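Local coordinates for glutathione S-transferase domain (Burkholderia graminis, PDB 4MF5), which binds glutathione and, as a member of the glutathione transferase superfamily, probably transfers it to other substrates, at residues H159-K164 against I216-A221; V185-L190 against Q228-V233; R42-S47 against P66-L71. All coordinates share one frame; numbering follows the deposited sequence. Where two conformers were deposited one is given.

Contact 3 lies in the N-terminal domain, where 42-47 and 66-71 are neighbouring strands of a sheet; contacts 1 and 2 both belong to the helical C-terminal domain. Contacts 1 and 2 share surroundings: helix 131-161 carries one side of contact 1 and also packs against contact 2, while helix 203-216 leads into 216-221 and lies against L186, L190 and V233. Chemistry follows place. Contact 1, with three of seven touching residues exposed, relies on an ammonium group and aromatic rings. Contact 2, with three of seven buried, sets a carboxylate against the start of a helix. Contact 3, with seven of twelve buried, combines regular backbone bonding with a run of side-chain hydrogen bonds.

Contact 1: residues H159-K164 against I216-A221; sequences HKFAGK and IGFYEA
K160 reaches from the end of helix 131-161 to the turn that follows helix 203-216, and its ammonium group holds that turn at two points. NZ donates to F218 O at 2.7 Å, lying in the carbonyl plane, and forms a salt bridge with E220 OE2 at 3.0 Å, meeting the carboxylate on its anti side. With CG anti to the backbone N (chi1 178°) and the chain bent at the next bond, the lysine runs along two rings: its CG lies over a face of F161, its CE over a face of F218. NZ is 4.6 Å from the F218 ring centroid, an off-centre cation-pi contact. The segment gripped in this way is a type I beta turn, G217 to E220, linking helices of the all-helical C-terminal domain of the glutathione transferase fold. H159, the residue before K160, meets the last two residues of the same turn, presenting the edge of its imidazole to two carbonyls. NE2 gives E220 O a weak, bent bond of 3.0 Å, and CD2 sits 3.2 Å from Y219 O. At the other end, F218 turns CE2 to the edge of F161, 3.6 Å from CZ, with the ring planes inclined at 54°. F161 CE2 also touches Y219 CE1 at 4.1 Å; Y219 is buried against W211 and N214, its side chain about 8 Å from bound glutathione.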
loop_
_atom_site.group_PDB
_atom_site.type_symbol
_atom_site.label_atom_id
_atom_site.label_comp_id
_atom_site.label_asym_id
_atom_site.label_seq_id
_atom_site.Cartn_x
_atom_site.Cartn_y
_atom_site.Cartn_z
ATOM N N HIS A 159 5.743 -20.574 -7.273
ATOM C CA HIS A 159 6.905 -21.414 -7.068
ATOM C C HIS A 159 6.649 -22.518 -6.057
ATOM O O HIS A 159 6.942 -23.685 -6.336
ATOM C CB HIS A 159 8.107 -20.587 -6.641
ATOM C CG HIS A 159 9.333 -21.396 -6.400
ATOM N ND1 HIS A 159 9.817 -22.296 -7.319
ATOM C CD2 HIS A 159 10.171 -21.439 -5.335
ATOM C CE1 HIS A 159 10.916 -22.842 -6.835
ATOM N NE2 HIS A 159 11.154 -22.335 -5.639
ATOM N N LYS A 160 6.151 -22.166 -4.880
ATOM C CA LYS A 160 6.034 -23.093 -3.771
ATOM C C LYS A 160 4.694 -23.812 -3.672
ATOM O O LYS A 160 4.658 -25.018 -3.444
ATOM C CB LYS A 160 6.277 -22.363 -2.454
ATOM C CG LYS A 160 6.107 -23.280 -1.255
ATOM C CD LYS A 160 7.115 -23.010 -0.174
ATOM C CE LYS A 160 7.067 -24.075 0.929
ATOM N NZ LYS A 160 8.302 -24.034 1.776
ATOM N N PHE A 161 3.597 -23.083 -3.815
ATOM C CA PHE A 161 2.270 -23.628 -3.505
ATOM C C PHE A 161 1.501 -24.189 -4.687
ATOM O O PHE A 161 0.745 -25.146 -4.521
ATOM C CB PHE A 161 1.421 -22.577 -2.797
ATOM C CG PHE A 161 1.907 -22.246 -1.427
ATOM C CD1 PHE A 161 1.567 -23.048 -0.342
ATOM C CD2 PHE A 161 2.735 -21.156 -1.216
ATOM C CE1 PHE A 161 2.029 -22.753 0.924
ATOM C CE2 PHE A 161 3.199 -20.855 0.053
ATOM C CZ PHE A 161 2.844 -21.654 1.123
ATOM N N ALA A 162 1.666 -23.616 -5.870
ATOM C CA ALA A 162 0.886 -24.044 -7.031
ATOM C C ALA A 162 1.192 -25.500 -7.361
ATOM O O ALA A 162 2.355 -25.909 -7.432
ATOM C CB ALA A 162 1.202 -23.174 -8.215
ATOM N N GLY A 163 0.144 -26.289 -7.566
ATOM C CA GLY A 163 0.312 -27.709 -7.852
ATOM C C GLY A 163 0.646 -28.019 -9.293
ATOM O O GLY A 163 0.870 -27.127 -10.124
ATOM N N LYS A 164 0.692 -29.317 -9.576
ATOM C CA LYS A 164 1.080 -29.813 -10.877
ATOM C C LYS A 164 0.087 -29.403 -11.949
ATOM O O LYS A 164 0.407 -29.484 -13.148
ATOM C CB LYS A 164 1.253 -31.344 -10.838
ATOM C CG LYS A 164 2.440 -31.780 -9.986
ATOM C CD LYS A 164 2.539 -33.288 -9.872
ATOM C CE LYS A 164 3.718 -33.711 -9.006
ATOM N NZ LYS A 164 3.869 -35.191 -8.944
ATOM N N ILE A 216 13.289 -15.657 0.392
ATOM C CA ILE A 216 14.472 -16.525 0.326
ATOM C C ILE A 216 14.464 -17.624 1.390
ATOM O O ILE A 216 15.346 -18.494 1.397
ATOM C CB ILE A 216 15.756 -15.694 0.369
ATOM C CG1 ILE A 216 16.031 -15.126 1.751
ATOM C CG2 ILE A 216 15.700 -14.626 -0.718
ATOM C CD1 ILE A 216 17.253 -14.244 1.803
ATOM N N GLY A 217 13.494 -17.612 2.276
ATOM C CA GLY A 217 13.347 -18.595 3.332
ATOM C C GLY A 217 12.200 -19.512 2.991
ATOM O O GLY A 217 12.345 -20.434 2.160
ATOM N N PHE A 218 11.049 -19.259 3.594
ATOM C CA PHE A 218 9.851 -20.076 3.444
ATOM C C PHE A 218 9.497 -20.346 1.990
ATOM O O PHE A 218 9.145 -21.470 1.629
ATOM C CB PHE A 218 8.689 -19.379 4.167
ATOM C CG PHE A 218 7.372 -20.111 4.136
ATOM C CD1 PHE A 218 7.226 -21.340 4.746
ATOM C CD2 PHE A 218 6.259 -19.525 3.540
ATOM C CE1 PHE A 218 5.997 -22.000 4.734
ATOM C CE2 PHE A 218 5.039 -20.170 3.526
ATOM C CZ PHE A 218 4.910 -21.409 4.127
ATOM N N TYR A 219 9.571 -19.323 1.142
ATOM C CA TYR A 219 9.162 -19.505 -0.244
ATOM C C TYR A 219 10.187 -20.222 -1.100
ATOM O O TYR A 219 9.868 -20.627 -2.226
ATOM C CB TYR A 219 8.862 -18.173 -0.904
ATOM C CG TYR A 219 7.607 -17.468 -0.563
ATOM C CD1 TYR A 219 6.560 -18.066 0.092
ATOM C CD2 TYR A 219 7.435 -16.163 -1.031
ATOM C CE1 TYR A 219 5.367 -17.362 0.339
ATOM C CE2 TYR A 219 6.274 -15.463 -0.803
ATOM C CZ TYR A 219 5.246 -16.066 -0.109
ATOM O OH TYR A 219 4.100 -15.324 0.092
ATOM N N GLU A 220 11.415 -20.352 -0.612
ATOM C CA GLU A 220 12.452 -21.097 -1.339
ATOM C C GLU A 220 12.719 -20.518 -2.731
ATOM O O GLU A 220 13.074 -21.262 -3.638
ATOM C CB GLU A 220 12.150 -22.595 -1.406
ATOM C CG GLU A 220 11.992 -23.210 -0.030
ATOM C CD GLU A 220 11.761 -24.703 -0.070
ATOM O OE1 GLU A 220 12.493 -25.402 -0.791
ATOM O OE2 GLU A 220 10.847 -25.176 0.624
ATOM N N ALA A 221 12.622 -19.191 -2.861
ATOM C CA ALA A 221 12.781 -18.517 -4.146
ATOM C C ALA A 221 14.132 -17.841 -4.311
ATOM O O ALA A 221 14.342 -17.110 -5.276
ATOM C CB ALA A 221 11.642 -17.535 -4.395
#

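Contact 2: residues V185-L190 against Q228-V233; sequences VLEQRL and QDFPNV
E187 brings both of its carboxylate oxygens to the first turn of helix 231-242, in the helical domain that follows the thioredoxin-like one in glutathione transferases. The arrangement is a worked example of an acidic side chain from one helix accepting from the first-turn N-H groups of another: F230 occupies the N-cap position but offers no side-chain acceptor, and the glutamate from helix 170-190 takes those N-H groups instead. OE1 accepts from V233 N at 2.9 Å, near the carboxylate plane and on the syn side. OE2 uses its syn lone pair for N232 N, also at 2.9 Å. A second donor, N232 ND2, comes to OE2 at 2.9 Å from well above the plane, 61° out of it, through a more bent bond. P231 has no N-H to give, and packs its CD 3.2 Å from OE2. The first side-chain torsion (-180°) carries CG away from the backbone N, and a turn at chi2 (66°) swings the carboxylate to the helix end. That end would probably favour the negative charge of the glutamate.

Further out, the amide of N232 is held from both sides: ND2 bonds also to E191 OE1, just past L190, and OD1 accepts from R235 NH2 of its own helix. The glutamate stem is bordered by F230, whose ring edge at CD1 is 3.9 Å from E187 CB. L190 CB meets N232 CB at 3.7 Å; the leucine also packs on F209 of helix 203-216 and A236. Behind the polar cluster, V233 CG2 touches both leucines, 4.1 Å from L190 CD1 and 4.0 Å from L186 CB.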
loop_
_atom_site.group_PDB
_atom_site.type_symbol
_atom_site.label_atom_id
_atom_site.label_comp_id
_atom_site.label_asym_id
_atom_site.label_seq_id
_atom_site.Cartn_x
_atom_site.Cartn_y
_atom_site.Cartn_z
ATOM N N VAL A 185 15.542 -2.360 -7.110
ATOM C CA VAL A 185 15.174 -1.044 -6.570
ATOM C C VAL A 185 15.691 -0.915 -5.141
ATOM O O VAL A 185 16.298 0.086 -4.763
ATOM C CB VAL A 185 13.643 -0.824 -6.611
ATOM C CG1 VAL A 185 13.279 0.497 -5.953
ATOM C CG2 VAL A 185 13.138 -0.853 -8.049
ATOM N N LEU A 186 15.440 -1.921 -4.328
ATOM C CA LEU A 186 15.940 -1.912 -2.946
ATOM C C LEU A 186 17.454 -1.845 -2.898
ATOM O O LEU A 186 18.014 -1.111 -2.085
ATOM C CB LEU A 186 15.471 -3.134 -2.174
ATOM C CG LEU A 186 14.012 -3.170 -1.777
ATOM C CD1 LEU A 186 13.708 -4.505 -1.111
ATOM C CD2 LEU A 186 13.628 -2.036 -0.861
ATOM N N GLU A 187 18.115 -2.606 -3.766
ATOM C CA GLU A 187 19.577 -2.649 -3.813
ATOM C C GLU A 187 20.169 -1.276 -4.099
ATOM O O GLU A 187 21.099 -0.823 -3.418
ATOM C CB GLU A 187 20.031 -3.653 -4.866
ATOM C CG GLU A 187 21.520 -3.785 -5.003
ATOM C CD GLU A 187 22.187 -4.368 -3.783
ATOM O OE1 GLU A 187 21.495 -4.986 -2.962
ATOM O OE2 GLU A 187 23.425 -4.214 -3.660
ATOM N N GLN A 188 19.669 -0.611 -5.115
ATOM C CA GLN A 188 20.141 0.726 -5.441
ATOM C C GLN A 188 19.838 1.721 -4.349
ATOM O O GLN A 188 20.637 2.587 -4.085
ATOM C CB GLN A 188 19.578 1.189 -6.789
ATOM C CG GLN A 188 20.128 2.502 -7.253
ATOM C CD GLN A 188 21.652 2.424 -7.399
ATOM O OE1 GLN A 188 22.153 1.583 -8.157
ATOM N NE2 GLN A 188 22.389 3.218 -6.602
ATOM N N ARG A 189 18.686 1.587 -3.700
ATOM C CA ARG A 189 18.342 2.486 -2.619
ATOM C C ARG A 189 19.279 2.325 -1.422
ATOM O O ARG A 189 19.647 3.290 -0.745
ATOM C CB ARG A 189 16.890 2.256 -2.207
ATOM C CG ARG A 189 16.452 3.064 -1.021
ATOM C CD ARG A 189 16.482 4.525 -1.296
ATOM N NE ARG A 189 16.169 5.227 -0.098
ATOM C CZ ARG A 189 16.082 6.543 -0.013
ATOM N NH1 ARG A 189 15.840 7.086 1.172
ATOM N NH2 ARG A 189 16.204 7.305 -1.097
ATOM N N LEU A 190 19.658 1.086 -1.135
ATOM C CA LEU A 190 20.502 0.789 0.019
ATOM C C LEU A 190 21.966 1.087 -0.225
ATOM O O LEU A 190 22.748 1.090 0.731
ATOM C CB LEU A 190 20.315 -0.660 0.451
ATOM C CG LEU A 190 18.974 -0.937 1.119
ATOM C CD1 LEU A 190 18.759 -2.447 1.178
ATOM C CD2 LEU A 190 18.869 -0.330 2.500
ATOM N N GLN A 228 22.138 -13.353 -4.060
ATOM C CA GLN A 228 23.540 -12.957 -3.990
ATOM C C GLN A 228 23.868 -11.797 -4.944
ATOM O O GLN A 228 24.907 -11.156 -4.786
ATOM C CB GLN A 228 24.470 -14.145 -4.258
ATOM C CG GLN A 228 24.275 -14.802 -5.616
ATOM C CD GLN A 228 23.260 -15.920 -5.665
ATOM O OE1 GLN A 228 23.270 -16.721 -6.649
ATOM N NE2 GLN A 228 22.411 -16.030 -4.706
ATOM N N ASP A 229 22.996 -11.505 -5.905
ATOM C CA ASP A 229 23.202 -10.401 -6.805
ATOM C C ASP A 229 22.900 -9.059 -6.154
ATOM O O ASP A 229 23.109 -8.016 -6.782
ATOM C CB ASP A 229 22.316 -10.534 -8.054
ATOM C CG ASP A 229 22.729 -11.647 -8.980
ATOM O OD1 ASP A 229 23.813 -12.209 -8.792
ATOM O OD2 ASP A 229 21.961 -11.954 -9.910
ATOM N N PHE A 230 22.403 -9.057 -4.910
ATOM C CA PHE A 230 21.945 -7.834 -4.239
ATOM C C PHE A 230 22.688 -7.723 -2.900
ATOM O O PHE A 230 22.119 -7.963 -1.834
ATOM C CB PHE A 230 20.424 -7.896 -4.055
ATOM C CG PHE A 230 19.696 -8.214 -5.332
ATOM C CD1 PHE A 230 19.469 -7.227 -6.295
ATOM C CD2 PHE A 230 19.241 -9.500 -5.590
ATOM C CE1 PHE A 230 18.820 -7.526 -7.484
ATOM C CE2 PHE A 230 18.593 -9.792 -6.790
ATOM C CZ PHE A 230 18.373 -8.800 -7.717
ATOM N N PRO A 231 23.969 -7.354 -2.934
ATOM C CA PRO A 231 24.769 -7.400 -1.699
ATOM C C PRO A 231 24.296 -6.414 -0.620
ATOM O O PRO A 231 24.358 -6.742 0.569
ATOM C CB PRO A 231 26.194 -7.085 -2.195
ATOM C CG PRO A 231 25.998 -6.401 -3.506
ATOM C CD PRO A 231 24.799 -7.080 -4.114
ATOM N N ASN A 232 23.868 -5.217 -0.993
ATOM C CA ASN A 232 23.318 -4.313 0.003
ATOM C C ASN A 232 22.067 -4.881 0.669
ATOM O O ASN A 232 21.877 -4.750 1.874
ATOM C CB ASN A 232 22.988 -2.947 -0.586
ATOM C CG ASN A 232 24.211 -2.143 -0.911
ATOM O OD1 ASN A 232 24.934 -1.698 -0.003
ATOM N ND2 ASN A 232 24.411 -1.890 -2.158
ATOM N N VAL A 233 21.190 -5.492 -0.121
ATOM C CA VAL A 233 20.013 -6.146 0.442
ATOM C C VAL A 233 20.461 -7.251 1.398
ATOM O O VAL A 233 19.908 -7.392 2.489
ATOM C CB VAL A 233 19.090 -6.708 -0.654
ATOM C CG1 VAL A 233 17.977 -7.555 -0.049
ATOM C CG2 VAL A 233 18.501 -5.596 -1.495
#

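Contact 3: residues R42-S47 against P66-L71; sequences RLQLYS and PYEPHL
Strands 43-47 and 67-71 run parallel, the two axes 4.6 Å apart and 22° from exact alignment, with L43, L45 and S47 exchanging backbone bonds with E68 and H70: E68 N bonds L43 O, L45 N bonds E68 O, H70 N bonds L45 O and S47 N bonds H70 O.

On the face carrying Q44, Y46, E68 and H70, the amide of Q44 joins three partners. Its chain, bent at chi2, turns NE2 to E68 OE1 at 3.0 Å; the donor comes from above the carboxylate plane, the two flat groups standing 84° apart. NE2 also bonds R42 O, two residues back in its own segment. The other end of the amide, OE1, receives the N-H of H70 NE2 at 2.7 Å, so that both ends of Q44 are engaged and its rotation is fixed. E68 is steadied in turn by the backbone N atoms of A38 and H39. Y46 lies alongside H70 with near-parallel but barely overlapping rings, CE1 of Y46 3.6 Å from H70 CD2.

This pair of strands closes the beta-alpha-beta unit of the thioredoxin-like N-terminal domain, helix 51-63 crossing over the opposite face. There Y67, its CG in the crowded position between backbone N and carbonyl carbon (chi1 69°), lays its ring beside L45, CE2 3.9 Å from CD2 of the leucine. Its hydroxyl bonds E61 of that helix and S252, while L43, L45 and Y67 pack against L60, V56 and S57. Near R42 and P66, one water links R42 NH1 to Y67 O and another joins L43 N to P66 O, 2.7 Å from that carbonyl oxygen.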
loop_
_atom_site.group_PDB
_atom_site.type_symbol
_atom_site.label_atom_id
_atom_site.label_comp_id
_atom_site.label_asym_id
_atom_site.label_seq_id
_atom_site.Cartn_x
_atom_site.Cartn_y
_atom_site.Cartn_z
ATOM N N ARG A 42 -3.997 -3.550 27.329
ATOM C CA ARG A 42 -2.933 -3.623 26.326
ATOM C C ARG A 42 -3.524 -3.647 24.928
ATOM O O ARG A 42 -4.590 -4.224 24.703
ATOM C CB ARG A 42 -2.098 -4.909 26.502
ATOM C CG ARG A 42 -1.489 -5.029 27.886
ATOM C CD ARG A 42 -0.652 -6.286 28.152
ATOM N NE ARG A 42 -0.420 -6.400 29.606
ATOM C CZ ARG A 42 0.154 -7.423 30.245
ATOM N NH1 ARG A 42 0.579 -8.476 29.592
ATOM N NH2 ARG A 42 0.299 -7.393 31.566
ATOM N N LEU A 43 -2.804 -3.063 23.982
ATOM C CA LEU A 43 -3.108 -3.237 22.584
ATOM C C LEU A 43 -3.294 -4.725 22.286
ATOM O O LEU A 43 -2.466 -5.578 22.680
ATOM C CB LEU A 43 -1.979 -2.642 21.758
ATOM C CG LEU A 43 -2.168 -2.689 20.235
ATOM C CD1 LEU A 43 -1.525 -1.476 19.568
ATOM C CD2 LEU A 43 -1.621 -3.983 19.643
ATOM N N GLN A 44 -4.377 -5.045 21.573
ATOM C CA GLN A 44 -4.710 -6.411 21.203
ATOM C C GLN A 44 -4.254 -6.628 19.763
ATOM O O GLN A 44 -4.612 -5.863 18.871
ATOM C CB GLN A 44 -6.220 -6.592 21.291
ATOM C CG GLN A 44 -6.797 -6.290 22.681
ATOM C CD GLN A 44 -6.401 -7.335 23.691
ATOM O OE1 GLN A 44 -6.686 -8.524 23.511
ATOM N NE2 GLN A 44 -5.743 -6.916 24.765
ATOM N N LEU A 45 -3.484 -7.687 19.547
ATOM C CA LEU A 45 -2.970 -8.048 18.224
ATOM C C LEU A 45 -3.577 -9.376 17.809
ATOM O O LEU A 45 -3.431 -10.363 18.521
ATOM C CB LEU A 45 -1.446 -8.174 18.266
ATOM C CG LEU A 45 -0.800 -8.710 16.996
ATOM C CD1 LEU A 45 -0.986 -7.756 15.824
ATOM C CD2 LEU A 45 0.674 -9.002 17.226
ATOM N N TYR A 46 -4.221 -9.399 16.639
ATOM C CA TYR A 46 -4.844 -10.608 16.088
ATOM C C TYR A 46 -4.053 -10.935 14.836
ATOM O O TYR A 46 -4.139 -10.233 13.831
ATOM C CB TYR A 46 -6.322 -10.359 15.820
ATOM C CG TYR A 46 -7.053 -9.736 17.001
ATOM C CD1 TYR A 46 -7.620 -10.507 18.010
ATOM C CD2 TYR A 46 -7.171 -8.355 17.090
ATOM C CE1 TYR A 46 -8.278 -9.910 19.073
ATOM C CE2 TYR A 46 -7.822 -7.758 18.152
ATOM C CZ TYR A 46 -8.374 -8.534 19.140
ATOM O OH TYR A 46 -9.025 -7.896 20.170
ATOM N N SER A 47 -3.195 -11.951 14.921
ATOM C CA SER A 47 -2.190 -12.143 13.892
ATOM C C SER A 47 -1.733 -13.585 13.777
ATOM O O SER A 47 -2.177 -14.475 14.502
ATOM C CB SER A 47 -1.024 -11.197 14.195
ATOM O OG SER A 47 -0.147 -11.085 13.085
ATOM N N PRO A 66 3.344 -2.417 25.215
ATOM C CA PRO A 66 2.729 -3.683 25.627
ATOM C C PRO A 66 1.667 -4.140 24.644
ATOM O O PRO A 66 0.924 -3.326 24.086
ATOM C CB PRO A 66 2.101 -3.331 26.987
ATOM C CG PRO A 66 2.936 -2.175 27.489
ATOM C CD PRO A 66 3.236 -1.378 26.258
ATOM N N TYR A 67 1.564 -5.443 24.470
ATOM C CA TYR A 67 0.507 -5.970 23.625
ATOM C C TYR A 67 0.130 -7.360 24.056
ATOM O O TYR A 67 0.910 -8.065 24.714
ATOM C CB TYR A 67 0.908 -5.936 22.150
ATOM C CG TYR A 67 2.001 -6.891 21.724
ATOM C CD1 TYR A 67 3.336 -6.611 21.999
ATOM C CD2 TYR A 67 1.709 -8.052 21.024
ATOM C CE1 TYR A 67 4.360 -7.444 21.563
ATOM C CE2 TYR A 67 2.716 -8.903 20.597
ATOM C CZ TYR A 67 4.030 -8.599 20.862
ATOM O OH TYR A 67 5.002 -9.453 20.397
ATOM N N GLU A 68 -1.071 -7.768 23.669
ATOM C CA GLU A 68 -1.590 -9.092 23.931
ATOM C C GLU A 68 -1.811 -9.786 22.602
ATOM O O GLU A 68 -2.708 -9.403 21.858
ATOM C CB GLU A 68 -2.906 -9.022 24.709
ATOM C CG GLU A 68 -3.444 -10.395 25.070
ATOM C CD GLU A 68 -4.692 -10.394 25.910
ATOM O OE1 GLU A 68 -5.108 -9.316 26.363
ATOM O OE2 GLU A 68 -5.262 -11.497 26.107
ATOM N N PRO A 69 -0.986 -10.788 22.270
ATOM C CA PRO A 69 -1.109 -11.458 20.986
ATOM C C PRO A 69 -2.180 -12.542 21.025
ATOM O O PRO A 69 -2.362 -13.224 22.027
ATOM C CB PRO A 69 0.270 -12.074 20.784
ATOM C CG PRO A 69 0.760 -12.335 22.164
ATOM C CD PRO A 69 0.210 -11.218 23.016
ATOM N N HIS A 70 -2.843 -12.707 19.897
ATOM C CA HIS A 70 -3.871 -13.718 19.696
ATOM C C HIS A 70 -3.613 -14.388 18.365
ATOM O O HIS A 70 -3.517 -13.707 17.346
ATOM C CB HIS A 70 -5.254 -13.088 19.690
ATOM C CG HIS A 70 -5.583 -12.379 20.961
ATOM N ND1 HIS A 70 -5.933 -13.033 22.125
ATOM C CD2 HIS A 70 -5.594 -11.060 21.255
ATOM C CE1 HIS A 70 -6.147 -12.141 23.079
ATOM N NE2 HIS A 70 -5.945 -10.936 22.576
ATOM N N LEU A 71 -3.516 -15.714 18.378
ATOM C CA LEU A 71 -3.181 -16.467 17.194
ATOM C C LEU A 71 -4.439 -16.722 16.363
ATOM O O LEU A 71 -5.382 -17.398 16.797
ATOM C CB LEU A 71 -2.549 -17.796 17.602
ATOM C CG LEU A 71 -2.038 -18.659 16.447
ATOM C CD1 LEU A 71 -0.813 -18.052 15.811
ATOM C CD2 LEU A 71 -1.760 -20.075 16.943
HETATM O O HOH W 1 0.111 -9.323 27.007
HETATM O O HOH W 2 -0.615 -1.244 24.896
#